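Local coordinates for protein transcriptional regulator, SorC family (Enterococcus faecalis, PDB 2O0M) that probably regulates transcription as a SorC-family protein, joining a DNA-binding region to a domain thought to recognise a sugar or sugar phosphate effector, at residues A[179-183]-A[249-253]; A[241-247]-A[268-273]. All blocks are in the same frame, centred on the assembly; numbering follows the deposited sequence.

Contact 1. Residues A[179-183]-A[249-253]; sequences GIGEA and MAARR. With PO4 (phosphate ion), chain B.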
ATOM      1  N   GLY A 179      -2.853 -11.574   7.251  1.00 12.73           N
ATOM      2  CA  GLY A 179      -3.529 -11.379   8.540  1.00 12.87           C
ATOM      3  C   GLY A 179      -3.978  -9.959   8.786  1.00 13.10           C
ATOM      4  O   GLY A 179      -3.945  -9.461   9.907  1.00 14.33           O
ATOM      5  N   ILE A 180      -4.409  -9.296   7.720  1.00 12.92           N
ATOM      6  CA  ILE A 180      -4.775  -7.887   7.811  1.00 13.00           C
ATOM      7  C   ILE A 180      -6.243  -7.664   8.177  1.00 12.99           C
ATOM      8  O   ILE A 180      -6.587  -6.623   8.736  1.00 14.04           O
ATOM      9  CB  ILE A 180      -4.421  -7.155   6.496  1.00 12.70           C
ATOM     10  CG1 ILE A 180      -2.898  -7.140   6.292  1.00 13.88           C
ATOM     11  CG2 ILE A 180      -4.992  -5.732   6.470  1.00 12.71           C
ATOM     12  CD1 ILE A 180      -2.138  -6.258   7.248  1.00 14.18           C
ATOM     13  N   GLY A 181      -7.108  -8.620   7.851  1.00 12.64           N
ATOM     14  CA  GLY A 181      -8.515  -8.549   8.242  1.00 12.55           C
ATOM     15  C   GLY A 181      -9.468  -7.945   7.212  1.00 12.37           C
ATOM     16  O   GLY A 181     -10.626  -7.662   7.529  1.00 12.68           O
ATOM     17  N   GLU A 182      -9.012  -7.756   5.978  1.00 12.38           N
ATOM     18  CA  GLU A 182      -9.909  -7.241   4.941  1.00 12.54           C
ATOM     19  C   GLU A 182     -10.819  -8.328   4.371  1.00 13.19           C
ATOM     20  O   GLU A 182     -10.541  -9.515   4.498  1.00 14.12           O
ATOM     21  CB  GLU A 182      -9.141  -6.617   3.782  1.00 11.82           C
ATOM     22  CG  GLU A 182      -8.301  -5.412   4.149  1.00 10.75           C
ATOM     23  CD  GLU A 182      -9.084  -4.133   4.432  1.00 10.64           C
ATOM     24  OE1 GLU A 182     -10.328  -4.110   4.421  1.00 10.46           O
ATOM     25  OE2 GLU A 182      -8.410  -3.123   4.666  1.00 10.21           O
ATOM     26  N   ALA A 183     -11.891  -7.887   3.724  1.00 13.89           N
ATOM     27  CA  ALA A 183     -12.752  -8.776   2.936  1.00 14.29           C
ATOM     28  C   ALA A 183     -12.085  -9.167   1.618  1.00 14.21           C
ATOM     29  O   ALA A 183     -11.188  -8.480   1.132  1.00 13.86           O
ATOM     30  CB  ALA A 183     -14.085  -8.117   2.676  1.00 14.51           C
HETATM   31  N   MSE A 249     -10.146   2.174   9.041  1.00 14.00           N
HETATM   32  CA  MSE A 249      -9.465   0.896   8.797  1.00 14.39           C
HETATM   33  C   MSE A 249      -9.746  -0.097   9.902  1.00 13.21           C
HETATM   34  O   MSE A 249     -10.042  -1.251   9.638  1.00 12.82           O
HETATM   35  CB  MSE A 249      -7.931   1.051   8.693  1.00 15.21           C
HETATM   36  CG  MSE A 249      -7.405   1.752   7.479  1.00 17.53           C
HETATM   37 SE   MSE A 249      -7.861   0.925   5.772  1.00 25.61          SE
HETATM   38  CE  MSE A 249      -8.134  -0.682   6.258  1.00 23.06           C
ATOM     39  N   ALA A 250      -9.652   0.355  11.147  1.00 12.56           N
ATOM     40  CA  ALA A 250      -9.869  -0.522  12.288  1.00 12.56           C
ATOM     41  C   ALA A 250     -11.275  -1.125  12.293  1.00 12.16           C
ATOM     42  O   ALA A 250     -11.453  -2.308  12.579  1.00 12.45           O
ATOM     43  CB  ALA A 250      -9.596   0.228  13.595  1.00 12.74           C
ATOM     44  N   ALA A 251     -12.274  -0.311  11.964  1.00 11.33           N
ATOM     45  CA  ALA A 251     -13.648  -0.790  11.883  1.00 11.75           C
ATOM     46  C   ALA A 251     -13.857  -1.733  10.697  1.00 11.52           C
ATOM     47  O   ALA A 251     -14.472  -2.799  10.836  1.00 11.54           O
ATOM     48  CB  ALA A 251     -14.600   0.383  11.781  1.00 12.30           C
ATOM     49  N   ARG A 252     -13.352  -1.344   9.531  1.00 11.22           N
ATOM     50  CA  ARG A 252     -13.560  -2.156   8.332  1.00 10.75           C
ATOM     51  C   ARG A 252     -12.945  -3.547   8.478  1.00 10.51           C
ATOM     52  O   ARG A 252     -13.530  -4.553   8.037  1.00 10.22           O
ATOM     53  CB  ARG A 252     -12.991  -1.479   7.088  1.00 10.62           C
ATOM     54  CG  ARG A 252     -13.390  -2.182   5.824  1.00 11.42           C
ATOM     55  CD  ARG A 252     -13.019  -1.368   4.609  1.00 10.57           C
ATOM     56  NE  ARG A 252     -11.592  -1.450   4.320  1.00 10.61           N
ATOM     57  CZ  ARG A 252     -10.938  -0.599   3.536  1.00 10.20           C
ATOM     58  NH1 ARG A 252     -11.567   0.439   2.961  1.00 11.06           N
ATOM     59  NH2 ARG A 252      -9.649  -0.777   3.318  1.00 11.75           N
ATOM     60  N   ARG A 253     -11.753  -3.575   9.068  1.00 10.03           N
ATOM     61  CA  ARG A 253     -10.997  -4.816   9.301  1.00 10.25           C
ATOM     62  C   ARG A 253     -11.468  -5.609  10.517  1.00 10.55           C
ATOM     63  O   ARG A 253     -10.873  -6.634  10.863  1.00  9.85           O
ATOM     64  CB  ARG A 253      -9.511  -4.488   9.446  1.00 10.07           C
ATOM     65  CG  ARG A 253      -8.882  -3.966   8.144  1.00  9.83           C
ATOM     66  CD  ARG A 253      -7.479  -3.468   8.416  1.00  9.84           C
ATOM     67  NE  ARG A 253      -6.772  -2.988   7.223  1.00  8.84           N
ATOM     68  CZ  ARG A 253      -5.526  -2.522   7.266  1.00  8.81           C
ATOM     69  NH1 ARG A 253      -4.881  -2.485   8.430  1.00 10.63           N
ATOM     70  NH2 ARG A 253      -4.928  -2.105   6.154  1.00 11.07           N
TER
HETATM   71  P   PO4 B 401      -8.595   2.516   1.397  1.00 17.36           P
HETATM   72  O1  PO4 B 401      -8.462   3.753   2.208  1.00 19.86           O
HETATM   73  O2  PO4 B 401      -8.078   2.678   0.017  1.00 17.99           O
HETATM   74  O3  PO4 B 401      -7.970   1.370   2.128  1.00 22.36           O
HETATM   75  O4  PO4 B 401     -10.046   2.148   1.326  1.00 21.83           O
HETATM   76  O   HOH W   1     -13.125  -7.006   6.751  1.00 37.84           O
HETATM   77  O   HOH W   2      -6.008  -2.580   3.537  1.00 13.21           O

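Contact 2. Residues A[241-247]-A[268-273]; sequences HSIGRAL and AVAESF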
ATOM      1  N   HIS A 241       1.372   0.675  -2.069  1.00  8.47           N
ATOM      2  CA  HIS A 241       0.388   0.684  -1.005  1.00  8.91           C
ATOM      3  C   HIS A 241      -0.428   1.960  -1.022  1.00  9.10           C
ATOM      4  O   HIS A 241      -0.023   2.946  -1.630  1.00  9.28           O
ATOM      5  CB  HIS A 241       1.104   0.531   0.337  1.00  8.77           C
ATOM      6  CG  HIS A 241       1.917   1.726   0.737  1.00  9.20           C
ATOM      7  ND1 HIS A 241       3.138   2.033   0.177  1.00 10.94           N
ATOM      8  CD2 HIS A 241       1.680   2.681   1.665  1.00  7.17           C
ATOM      9  CE1 HIS A 241       3.610   3.136   0.733  1.00  6.46           C
ATOM     10  NE2 HIS A 241       2.755   3.534   1.659  1.00 12.18           N
ATOM     11  N   SER A 242      -1.575   1.933  -0.346  1.00  9.37           N
ATOM     12  CA  SER A 242      -2.285   3.161  -0.018  1.00  9.01           C
ATOM     13  C   SER A 242      -2.003   3.526   1.438  1.00  9.06           C
ATOM     14  O   SER A 242      -1.167   2.909   2.123  1.00  8.75           O
ATOM     15  CB  SER A 242      -3.790   3.057  -0.333  1.00  8.55           C
ATOM     16  OG  SER A 242      -4.423   4.325  -0.278  1.00 10.16           O
ATOM     17  N   ILE A 243      -2.670   4.577   1.884  1.00  8.66           N
ATOM     18  CA  ILE A 243      -2.613   5.057   3.253  1.00  8.81           C
ATOM     19  C   ILE A 243      -4.046   5.119   3.718  1.00  8.73           C
ATOM     20  O   ILE A 243      -4.891   5.751   3.072  1.00  8.20           O
ATOM     21  CB  ILE A 243      -1.950   6.446   3.326  1.00  8.55           C
ATOM     22  CG1 ILE A 243      -0.508   6.377   2.796  1.00  9.73           C
ATOM     23  CG2 ILE A 243      -1.955   6.986   4.752  1.00  9.12           C
ATOM     24  CD1 ILE A 243       0.043   7.731   2.396  1.00  8.82           C
ATOM     25  N   GLY A 244      -4.327   4.467   4.837  1.00  8.99           N
ATOM     26  CA  GLY A 244      -5.689   4.399   5.352  1.00  9.73           C
ATOM     27  C   GLY A 244      -5.960   5.444   6.410  1.00  9.80           C
ATOM     28  O   GLY A 244      -5.043   5.917   7.086  1.00  9.75           O
ATOM     29  N   ARG A 245      -7.232   5.808   6.532  1.00 10.47           N
ATOM     30  CA  ARG A 245      -7.718   6.613   7.639  1.00 10.83           C
ATOM     31  C   ARG A 245      -7.901   5.633   8.809  1.00 10.94           C
ATOM     32  O   ARG A 245      -8.652   4.654   8.705  1.00 10.82           O
ATOM     33  CB  ARG A 245      -9.012   7.335   7.224  1.00 10.69           C
ATOM     34  CG  ARG A 245      -8.773   8.329   6.078  1.00 11.09           C
ATOM     35  CD  ARG A 245     -10.033   8.931   5.465  1.00 11.96           C
ATOM     36  NE  ARG A 245     -10.751   9.737   6.443  1.00 12.21           N
ATOM     37  CZ  ARG A 245     -11.855   9.358   7.086  1.00 13.12           C
ATOM     38  NH1 ARG A 245     -12.404   8.173   6.854  1.00 13.68           N
ATOM     39  NH2 ARG A 245     -12.413  10.163   7.973  1.00 12.61           N
ATOM     40  N   ALA A 246      -7.178   5.872   9.903  1.00 11.14           N
ATOM     41  CA  ALA A 246      -6.928   4.854  10.936  1.00 11.08           C
ATOM     42  C   ALA A 246      -8.180   4.200  11.524  1.00 11.29           C
ATOM     43  O   ALA A 246      -8.298   2.982  11.524  1.00 10.65           O
ATOM     44  CB  ALA A 246      -6.081   5.430  12.045  1.00 11.61           C
ATOM     45  N   LEU A 247      -9.097   4.999  12.056  1.00 11.60           N
ATOM     46  CA  LEU A 247     -10.270   4.417  12.716  1.00 12.49           C
ATOM     47  C   LEU A 247     -11.186   3.705  11.729  1.00 12.79           C
ATOM     48  O   LEU A 247     -11.752   2.654  12.044  1.00 13.76           O
ATOM     49  CB  LEU A 247     -11.019   5.463  13.548  1.00 12.03           C
ATOM     50  CG  LEU A 247     -10.164   6.053  14.680  1.00 12.50           C
ATOM     51  CD1 LEU A 247     -11.021   6.932  15.577  1.00 13.90           C
ATOM     52  CD2 LEU A 247      -9.493   4.970  15.538  1.00 12.70           C
ATOM     53  N   ALA A 268      -4.952   7.802  16.871  1.00 19.43           N
ATOM     54  CA  ALA A 268      -4.473   7.262  15.601  1.00 17.62           C
ATOM     55  C   ALA A 268      -5.130   7.990  14.441  1.00 16.87           C
ATOM     56  O   ALA A 268      -6.345   8.202  14.431  1.00 16.04           O
ATOM     57  CB  ALA A 268      -4.753   5.767  15.520  1.00 18.06           C
ATOM     58  N   VAL A 269      -4.315   8.368  13.460  1.00 15.05           N
ATOM     59  CA  VAL A 269      -4.765   9.160  12.316  1.00 14.71           C
ATOM     60  C   VAL A 269      -4.615   8.380  11.006  1.00 13.82           C
ATOM     61  O   VAL A 269      -5.518   8.385  10.170  1.00 13.38           O
ATOM     62  CB  VAL A 269      -3.978  10.497  12.235  1.00 14.64           C
ATOM     63  CG1 VAL A 269      -4.286  11.266  10.967  1.00 15.16           C
ATOM     64  CG2 VAL A 269      -4.303  11.372  13.447  1.00 15.64           C
ATOM     65  N   ALA A 270      -3.459   7.747  10.823  1.00 13.20           N
ATOM     66  CA  ALA A 270      -3.154   7.016   9.596  1.00 12.10           C
ATOM     67  C   ALA A 270      -2.842   5.553   9.870  1.00 10.85           C
ATOM     68  O   ALA A 270      -2.420   5.184  10.959  1.00 10.38           O
ATOM     69  CB  ALA A 270      -1.971   7.658   8.887  1.00 11.88           C
ATOM     70  N   GLU A 271      -3.080   4.727   8.861  1.00  9.67           N
ATOM     71  CA  GLU A 271      -2.658   3.336   8.856  1.00  9.60           C
ATOM     72  C   GLU A 271      -1.851   3.058   7.585  1.00  8.90           C
ATOM     73  O   GLU A 271      -2.115   3.617   6.505  1.00 10.22           O
ATOM     74  CB  GLU A 271      -3.886   2.411   8.909  1.00  9.75           C
ATOM     75  CG  GLU A 271      -3.570   0.913   8.989  1.00 10.10           C
ATOM     76  CD  GLU A 271      -3.240   0.275   7.665  1.00  9.67           C
ATOM     77  OE1 GLU A 271      -3.515   0.882   6.608  1.00 10.79           O
ATOM     78  OE2 GLU A 271      -2.697  -0.853   7.674  1.00 11.02           O
ATOM     79  N   SER A 272      -0.862   2.185   7.717  1.00  9.05           N
ATOM     80  CA  SER A 272      -0.217   1.602   6.547  1.00  9.40           C
ATOM     81  C   SER A 272       0.537   0.340   6.962  1.00  9.23           C
ATOM     82  O   SER A 272       1.227   0.335   7.990  1.00  9.58           O
ATOM     83  CB  SER A 272       0.727   2.605   5.891  1.00 10.05           C
ATOM     84  OG  SER A 272       1.080   2.184   4.604  1.00 12.26           O
ATOM     85  N   PHE A 273       0.377  -0.727   6.185  1.00  9.75           N
ATOM     86  CA  PHE A 273       1.064  -2.017   6.432  1.00 10.17           C
ATOM     87  C   PHE A 273       0.744  -2.643   7.796  1.00 10.81           C
ATOM     88  O   PHE A 273       1.502  -3.489   8.289  1.00 10.47           O
ATOM     89  CB  PHE A 273       2.582  -1.888   6.301  1.00 11.50           C
ATOM     90  CG  PHE A 273       3.048  -1.209   5.060  1.00 11.46           C
ATOM     91  CD1 PHE A 273       3.057  -1.869   3.849  1.00 14.25           C
ATOM     92  CD2 PHE A 273       3.543   0.079   5.116  1.00 14.18           C
ATOM     93  CE1 PHE A 273       3.520  -1.219   2.697  1.00 14.59           C
ATOM     94  CE2 PHE A 273       3.995   0.718   3.971  1.00 14.39           C
ATOM     95  CZ  PHE A 273       3.979   0.071   2.783  1.00 13.50           C
TER
HETATM   96  O   HOH W   3      -8.846   7.997  12.114  1.00 24.65           O

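Contact 1. Residues A[179-183]-A[249-253]
Glu182 and Arg253 bury the most surface here, and with Arg252 they form a salt-bridge network between the loop 179-183 and the C-terminal end of helix 246-252. Arg252 grips the carboxylate side-on, one nitrogen to each oxygen. Its NE meets the syn lone pair of Glu182 OE1 at 2.9 Å, a bent bond with the acceptor tilted from the guanidinium plane. NH2 of Arg252 makes a nearly straight bond (174°) to Glu182 OE2 at 3.0 Å; this oxygen lies in the guanidinium plane, while NH2 stands above the carboxylate plane, the two planes being turned 50° apart. Arg253 NE also bonds to Glu182 OE2, though the placing of this nitrogen is less sure. A water lies 2.7 Å from Glu182 OE2 and links it to Arg253 NH2. The bend of Glu182 at chi2 (-73°) turns its carboxylate toward both arginines.

Arg253 runs extended from CG to NE alongside Ile180, whose CG2 sits over the centre of one guanidinium face, 3.4 Å from Arg253 CZ. Arg253 NH1 forms a salt bridge with Glu271 OE2. Close backbone packing accompanies this: Arg253 CA makes a CA-H...O contact with Gly181 O, and water 1 donates to both Gly181 O and Arg252 O, while Glu210 receives the backbone N-H groups of Ile180 and Glu182.

Along the neighbouring NH1/NH2 edge, Arg252 holds a phosphate ion, probably from the crystallisation liquor, through NH1 to O4 (2.8 Å) and NH2 to O3 (3.0 Å); Lys312 and Thr153 bind it too. Glu182 thus acts as a second-shell residue that fixes the rotation of Arg252 and probably offsets part of its charge, and the ion may mark an anion-binding pocket in the putative sugar-binding domain.

Contact 2. Residues A[241-247]-A[268-273]
A chi1 of 70° sets the ring of His241 between its backbone N and carbonyl carbon, and a chi1 of -49° carries the Phe273 ring toward it. The two side chains cross at about a right angle, with Phe273 CZ over the centre of one imidazole face and 3.3 Å from His241 CG. With ring planes 42° apart, the pair is oblique. Ser272 OG comes near His241 CD2 and makes a weak bond to Ser242 O. Tyr319, on helix 313-320, also meets the His241 ring and touches Ile243, Ser272 and Phe273.

Beyond this aromatic end the backbones pair antiparallel. Gly244 and Glu271 are a hydrogen-bonded pair: Gly244 N reaches Glu271 O at 2.9 Å, and Glu271 N returns a bond of 2.9 Å to Gly244 O. The next pair, Arg245 with Ala270, is non-hydrogen-bonded. Ala246 N then donates to Val269 O at 3.0 Å, joining the first turn of helix 246-252 to Val269. Ala246 CB packs 3.7 Å from Ala268 CB, while Ile243 CG2 lies 4.2 Å from Ala270 CB. Water 3 accepts from Leu247 N and gives a weak bond to Ala268 O.

Val269 and Ala270 both face Phe277 on the following strand, which makes a classic beta bulge. Arg245 occupies the N-cap position, so strand 238-245 passes directly into helix 246-252. With strand 238-245 parallel to strands 142-148 and 302-306, this strand-to-helix junction, bordered by an antiparallel extension of the sheet, is consistent with the Rossmann-like alpha/beta fold expected for this domain.

How the contacts relate
Both contacts are buried and share helix 246-252: contact 2 holds its start against the segment 268-273, and contact 1 holds its end against the loop after strand 169-175. Contact 2 lies deeper, its centre about 9 Å from the centre of the chain, against about 14 Å for contact 1, and relies on main-chain pairing with aromatic and small apolar side chains. Contact 1 depends instead on ionic side chains and water. The Arg253-Glu271 bridge joins them, as does Met249, whose CG packs on Gly244 and Glu271. Lys312 links them too, since beside its place at the ion it bonds to Ile243 O of contact 2.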